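Side-chain contacts in probable disease resistance protein At5g66900 (Arabidopsis thaliana, PDB 7L7W), which acts as a helper receptor in plant immunity, probably forming calcium-permeable, nonselective cation channels through its N-terminal CC-R domain, the part modelled here: residues A18-L23 against K73-T78; K63-G68 against Q120-R125. The protein carries 2 engineered substitutions. All coordinates share one frame; numbering follows the deposited sequence.

Both contacts lie in the RPW8-like CC-R domain, a four-helix bundle with a short additional helix near the C-terminus, and their centres are about 15 Å apart. Contact 1 is in the core, where the start of helix 20-32 meets helix 70-88; contact 2 is nearer one end, where the loop after helix 38-60 meets helix 119-127. Along the chain the segments alternate: 18-23, 63-68, 73-78, 120-125. Phe67, in the loop segment of contact 2 though not itself touching 120-125, packs its ring edge-to-face with that of Phe20, with Phe20 CE2 3.8 Å from Phe67 CG. The loop covered by helix 119-127 thus also packs on the first turn of helix 20-32.

Contact 1. Residues A18-L23 against K73-T78; sequences AVFSKL and KELRDT
Leu75 and Arg76 meet Phe20 from a turn of helix 70-88 held by ordinary backbone bonds, the shortest being Thr78 N to Glu74 O at 2.9 Å. No hydrogen bond crosses to segment 18-23; the contact is made by one aromatic ring. Phe20, in the first turn of helix 20-32, has CG anti to its carbonyl carbon (chi1 -80°), and its ring reaches across to the neighbouring helix. Leu75 CD2 sits over one face, 3.8 Å from the ring centroid and 25° off the normal, a CH-pi contact displaced toward the CD1-CE1 side of the ring. Arg76 N comes to the rim in the ring plane, 3.7 Å from Phe20 CE1. The Arg76 side chain bends at chi2 and chi3 and brings its guanidinium over the face opposite Leu75, but with CZ 5.6 Å from the centroid the cation-pi attraction is weak at most. Ile58 of helix 38-60 also packs on Phe20, and Phe114 of helix 97-114 on Leu75, which places the pair in the four-helix core. One turn on from Phe20, Leu23 touches Glu80 and Asp83, the nickel ligands. With a methyl over one face and a distant charge over the other, the contact between these segments rests mainly on apolar and dispersion forces.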
loop_
_atom_site.group_PDB
_atom_site.type_symbol
_atom_site.label_atom_id
_atom_site.label_comp_id
_atom_site.label_asym_id
_atom_site.label_seq_id
_atom_site.Cartn_x
_atom_site.Cartn_y
_atom_site.Cartn_z
ATOM N N ALA A 18 30.626 25.359 -2.502
ATOM C CA ALA A 18 29.977 24.048 -2.559
ATOM C C ALA A 18 28.784 24.035 -3.510
ATOM O O ALA A 18 27.864 24.844 -3.372
ATOM C CB ALA A 18 29.513 23.630 -1.164
ATOM N N VAL A 19 28.778 23.096 -4.455
ATOM C CA VAL A 19 27.671 22.985 -5.401
ATOM C C VAL A 19 27.187 21.536 -5.535
ATOM O O VAL A 19 26.002 21.265 -5.322
ATOM C CB VAL A 19 28.046 23.596 -6.765
ATOM C CG1 VAL A 19 28.089 25.108 -6.651
ATOM C CG2 VAL A 19 29.387 23.072 -7.250
ATOM N N PHE A 20 28.070 20.589 -5.886
ATOM C CA PHE A 20 27.695 19.172 -5.795
ATOM C C PHE A 20 27.224 18.830 -4.389
ATOM O O PHE A 20 26.167 18.217 -4.206
ATOM C CB PHE A 20 28.867 18.261 -6.162
ATOM C CG PHE A 20 29.098 18.110 -7.627
ATOM C CD1 PHE A 20 28.230 17.372 -8.400
ATOM C CD2 PHE A 20 30.212 18.677 -8.228
ATOM C CE1 PHE A 20 28.450 17.219 -9.747
ATOM C CE2 PHE A 20 30.432 18.522 -9.578
ATOM C CZ PHE A 20 29.545 17.790 -10.336
ATOM N N SER A 21 28.006 19.223 -3.383
ATOM C CA SER A 21 27.686 18.883 -2.006
ATOM C C SER A 21 26.470 19.653 -1.504
ATOM O O SER A 21 25.716 19.141 -0.665
ATOM C CB SER A 21 28.909 19.127 -1.123
ATOM O OG SER A 21 29.310 20.481 -1.193
ATOM N N LYS A 22 26.230 20.855 -2.035
ATOM C CA LYS A 22 25.035 21.605 -1.655
ATOM C C LYS A 22 23.771 20.923 -2.184
ATOM O O LYS A 22 22.798 20.676 -1.437
ATOM C CB LYS A 22 25.170 23.037 -2.179
ATOM C CG LYS A 22 23.877 23.777 -2.401
ATOM C CD LYS A 22 24.099 25.063 -3.190
ATOM C CE LYS A 22 24.480 26.212 -2.276
ATOM N NZ LYS A 22 23.576 27.387 -2.468
ATOM N N LEU A 23 23.783 20.592 -3.476
ATOM C CA LEU A 23 22.681 19.864 -4.079
ATOM C C LEU A 23 22.504 18.477 -3.468
ATOM O O LEU A 23 21.392 17.949 -3.464
ATOM C CB LEU A 23 22.895 19.791 -5.588
ATOM C CG LEU A 23 22.000 18.853 -6.392
ATOM C CD1 LEU A 23 20.728 19.587 -6.760
ATOM C CD2 LEU A 23 22.718 18.404 -7.672
ATOM N N LYS A 73 29.696 14.963 -15.012
ATOM C CA LYS A 73 28.370 15.153 -15.571
ATOM C C LYS A 73 27.440 14.017 -15.151
ATOM O O LYS A 73 26.256 14.254 -14.869
ATOM C CB LYS A 73 28.467 15.293 -17.096
ATOM C CG LYS A 73 27.322 16.089 -17.719
ATOM C CD LYS A 73 27.525 17.608 -17.561
ATOM C CE LYS A 73 26.182 18.355 -17.674
ATOM N NZ LYS A 73 25.492 18.574 -16.352
ATOM N N GLU A 74 27.962 12.791 -15.029
ATOM C CA GLU A 74 27.113 11.709 -14.544
ATOM C C GLU A 74 26.879 11.796 -13.037
ATOM O O GLU A 74 25.846 11.330 -12.551
ATOM C CB GLU A 74 27.703 10.349 -14.917
ATOM C CG GLU A 74 28.659 9.773 -13.880
ATOM C CD GLU A 74 29.000 8.311 -14.133
ATOM O OE1 GLU A 74 28.675 7.812 -15.244
ATOM O OE2 GLU A 74 29.601 7.675 -13.222
ATOM N N LEU A 75 27.807 12.385 -12.280
ATOM C CA LEU A 75 27.529 12.667 -10.875
ATOM C C LEU A 75 26.363 13.637 -10.748
ATOM O O LEU A 75 25.431 13.415 -9.953
ATOM C CB LEU A 75 28.766 13.241 -10.187
ATOM C CG LEU A 75 28.577 13.590 -8.707
ATOM C CD1 LEU A 75 28.204 12.340 -7.916
ATOM C CD2 LEU A 75 29.813 14.282 -8.098
ATOM N N ARG A 76 26.420 14.738 -11.511
ATOM C CA ARG A 76 25.293 15.660 -11.621
ATOM C C ARG A 76 23.988 14.901 -11.882
ATOM O O ARG A 76 22.994 15.065 -11.158
ATOM C CB ARG A 76 25.581 16.666 -12.738
ATOM C CG ARG A 76 24.538 17.746 -12.962
ATOM C CD ARG A 76 24.825 18.956 -12.080
ATOM N NE ARG A 76 25.458 20.092 -12.767
ATOM C CZ ARG A 76 26.002 21.133 -12.131
ATOM N NH1 ARG A 76 25.983 21.169 -10.809
ATOM N NH2 ARG A 76 26.551 22.142 -12.800
ATOM N N ASP A 77 24.002 14.018 -12.884
ATOM C CA ASP A 77 22.766 13.387 -13.338
ATOM C C ASP A 77 22.240 12.356 -12.343
ATOM O O ASP A 77 21.015 12.161 -12.235
ATOM C CB ASP A 77 22.997 12.747 -14.704
ATOM C CG ASP A 77 23.139 13.794 -15.823
ATOM O OD1 ASP A 77 23.381 13.396 -16.995
ATOM O OD2 ASP A 77 23.035 15.018 -15.528
ATOM N N THR A 78 23.133 11.698 -11.593
ATOM C CA THR A 78 22.668 10.737 -10.601
ATOM C C THR A 78 22.083 11.447 -9.388
ATOM O O THR A 78 21.009 11.060 -8.892
ATOM C CB THR A 78 23.800 9.794 -10.203
ATOM O OG1 THR A 78 24.995 10.547 -10.036
ATOM C CG2 THR A 78 24.093 8.836 -11.345
#

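Contact 2. Residues K63-G68 against Q120-R125; sequences KELDFG and QLLQHR
Glu64 and Gln123 run side by side and point the same way, yet no hydrogen bond joins them. This odd pairing lies at the end of the CC-R four-helix bundle, where the loop between helices 38-60 and 70-88 is covered by the short helix 119-127. Gln123 OE1 is modelled beside the aliphatic part of Glu64, 3.1 Å from its CB. At 2.55 Å resolution so short a carbon-oxygen approach is doubtful evidence. Beyond CG the glutamine chain is extended, whereas Glu64 bends at chi2 (88°) and its carboxylate leads away from the helix; carboxylate and amide planes stand 71° apart. The firmer polar tie lies next door, where the carbonyl of Glu64 accepts a hydrogen bond from the Asn126 side chain, joining the loop to the same short helix.

The apolar half of the contact belongs to Leu65. With chi1 at -49° its CG stands beside the backbone N, and the CD2 branch is carried in against the helix, although the side chain does not set out in that direction. There the methyl lies alongside both Leu122 and Gln123, 3.8 Å from Leu122 CB and equally far from Gln123 CB. Leu122 starts out toward the loop and is buried; it packs further on Glu71 and Leu72 of helix 70-88. A second link to that helix is the salt bridge from Arg125 to Glu71, so helix 119-127 is tied both to the loop and to the helix that follows it. Backbone and side chain meet most directly at Leu65 CD2, which lies 3.6 Å from Gln123 N.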
loop_
_atom_site.group_PDB
_atom_site.type_symbol
_atom_site.label_atom_id
_atom_site.label_comp_id
_atom_site.label_asym_id
_atom_site.label_seq_id
_atom_site.Cartn_x
_atom_site.Cartn_y
_atom_site.Cartn_z
ATOM N N LYS A 63 39.235 24.177 -8.956
ATOM C CA LYS A 63 40.259 24.638 -9.892
ATOM C C LYS A 63 40.884 23.474 -10.663
ATOM O O LYS A 63 40.912 23.478 -11.900
ATOM C CB LYS A 63 41.336 25.432 -9.141
ATOM C CG LYS A 63 42.412 26.009 -10.066
ATOM C CD LYS A 63 42.504 27.530 -9.962
ATOM C CE LYS A 63 43.703 28.065 -10.730
ATOM N NZ LYS A 63 44.990 27.657 -10.107
ATOM N N GLU A 64 41.391 22.468 -9.942
ATOM C CA GLU A 64 42.082 21.336 -10.551
ATOM C C GLU A 64 41.185 20.492 -11.441
ATOM O O GLU A 64 41.691 19.816 -12.345
ATOM C CB GLU A 64 42.689 20.447 -9.467
ATOM C CG GLU A 64 43.718 21.148 -8.605
ATOM C CD GLU A 64 43.099 21.846 -7.401
ATOM O OE1 GLU A 64 42.112 22.593 -7.592
ATOM O OE2 GLU A 64 43.600 21.657 -6.266
ATOM N N LEU A 65 39.880 20.484 -11.193
ATOM C CA LEU A 65 38.936 19.758 -12.026
ATOM C C LEU A 65 38.099 20.743 -12.822
ATOM O O LEU A 65 37.921 21.897 -12.424
ATOM C CB LEU A 65 38.009 18.868 -11.189
ATOM C CG LEU A 65 38.614 17.941 -10.136
ATOM C CD1 LEU A 65 37.617 17.675 -9.025
ATOM C CD2 LEU A 65 39.057 16.635 -10.764
ATOM N N ASP A 66 37.596 20.286 -13.955
ATOM C CA ASP A 66 36.483 20.947 -14.613
ATOM C C ASP A 66 35.281 20.017 -14.527
ATOM O O ASP A 66 35.377 18.820 -14.840
ATOM C CB ASP A 66 36.792 21.303 -16.069
ATOM C CG ASP A 66 36.549 20.145 -17.014
ATOM O OD1 ASP A 66 35.673 20.243 -17.905
ATOM O OD2 ASP A 66 37.240 19.121 -16.849
ATOM N N PHE A 67 34.166 20.560 -14.090
ATOM C CA PHE A 67 33.025 19.696 -13.875
ATOM C C PHE A 67 32.359 19.226 -15.194
ATOM O O PHE A 67 31.307 18.573 -15.146
ATOM C CB PHE A 67 32.033 20.420 -12.965
ATOM C CG PHE A 67 32.613 20.796 -11.623
ATOM C CD1 PHE A 67 33.683 20.093 -11.095
ATOM C CD2 PHE A 67 32.082 21.838 -10.886
ATOM C CE1 PHE A 67 34.220 20.425 -9.860
ATOM C CE2 PHE A 67 32.609 22.167 -9.649
ATOM C CZ PHE A 67 33.684 21.459 -9.138
ATOM N N GLY A 68 32.941 19.488 -16.367
ATOM C CA GLY A 68 32.312 19.067 -17.604
ATOM C C GLY A 68 32.587 17.634 -17.995
ATOM O O GLY A 68 31.829 17.066 -18.784
ATOM N N GLN A 120 42.479 11.499 -8.222
ATOM C CA GLN A 120 43.799 11.879 -8.719
ATOM C C GLN A 120 43.889 11.673 -10.223
ATOM O O GLN A 120 44.416 12.528 -10.942
ATOM C CB GLN A 120 44.901 11.096 -7.999
ATOM C CG GLN A 120 46.230 11.848 -7.915
ATOM C CD GLN A 120 47.452 10.945 -8.113
ATOM O OE1 GLN A 120 47.330 9.715 -8.152
ATOM N NE2 GLN A 120 48.639 11.560 -8.250
ATOM N N LEU A 121 43.342 10.560 -10.724
ATOM C CA LEU A 121 43.320 10.343 -12.166
ATOM C C LEU A 121 42.416 11.341 -12.862
ATOM O O LEU A 121 42.682 11.727 -14.005
ATOM C CB LEU A 121 42.879 8.922 -12.485
ATOM C CG LEU A 121 44.031 8.006 -12.889
ATOM C CD1 LEU A 121 44.588 8.388 -14.281
ATOM C CD2 LEU A 121 45.122 8.031 -11.823
ATOM N N LEU A 122 41.369 11.793 -12.178
ATOM C CA LEU A 122 40.468 12.790 -12.744
ATOM C C LEU A 122 41.199 14.101 -12.992
ATOM O O LEU A 122 41.245 14.606 -14.125
ATOM C CB LEU A 122 39.286 13.008 -11.800
ATOM C CG LEU A 122 37.945 13.281 -12.459
ATOM C CD1 LEU A 122 37.549 12.091 -13.314
ATOM C CD2 LEU A 122 36.911 13.577 -11.377
ATOM N N GLN A 123 41.794 14.666 -11.933
ATOM C CA GLN A 123 42.513 15.924 -12.111
ATOM C C GLN A 123 43.753 15.737 -12.981
ATOM O O GLN A 123 44.138 16.664 -13.700
ATOM C CB GLN A 123 42.855 16.548 -10.752
ATOM C CG GLN A 123 44.182 16.184 -10.138
ATOM C CD GLN A 123 44.605 17.210 -9.096
ATOM O OE1 GLN A 123 44.974 18.333 -9.435
ATOM N NE2 GLN A 123 44.518 16.841 -7.820
ATOM N N HIS A 124 44.353 14.541 -12.983
ATOM C CA HIS A 124 45.442 14.276 -13.913
ATOM C C HIS A 124 44.972 14.431 -15.348
ATOM O O HIS A 124 45.560 15.195 -16.124
ATOM C CB HIS A 124 46.012 12.874 -13.693
ATOM C CG HIS A 124 46.919 12.416 -14.796
ATOM N ND1 HIS A 124 48.181 12.941 -14.990
ATOM C CD2 HIS A 124 46.739 11.496 -15.777
ATOM C CE1 HIS A 124 48.739 12.360 -16.038
ATOM N NE2 HIS A 124 47.887 11.475 -16.531
ATOM N N ARG A 125 43.906 13.711 -15.722
ATOM C CA ARG A 125 43.397 13.813 -17.087
ATOM C C ARG A 125 42.945 15.230 -17.400
ATOM O O ARG A 125 42.858 15.595 -18.578
ATOM C CB ARG A 125 42.255 12.816 -17.319
ATOM C CG ARG A 125 42.708 11.355 -17.310
ATOM C CD ARG A 125 41.651 10.386 -17.844
ATOM N NE ARG A 125 40.428 10.373 -17.037
ATOM C CZ ARG A 125 40.218 9.564 -15.997
ATOM N NH1 ARG A 125 41.157 8.700 -15.622
ATOM N NH2 ARG A 125 39.076 9.622 -15.312
#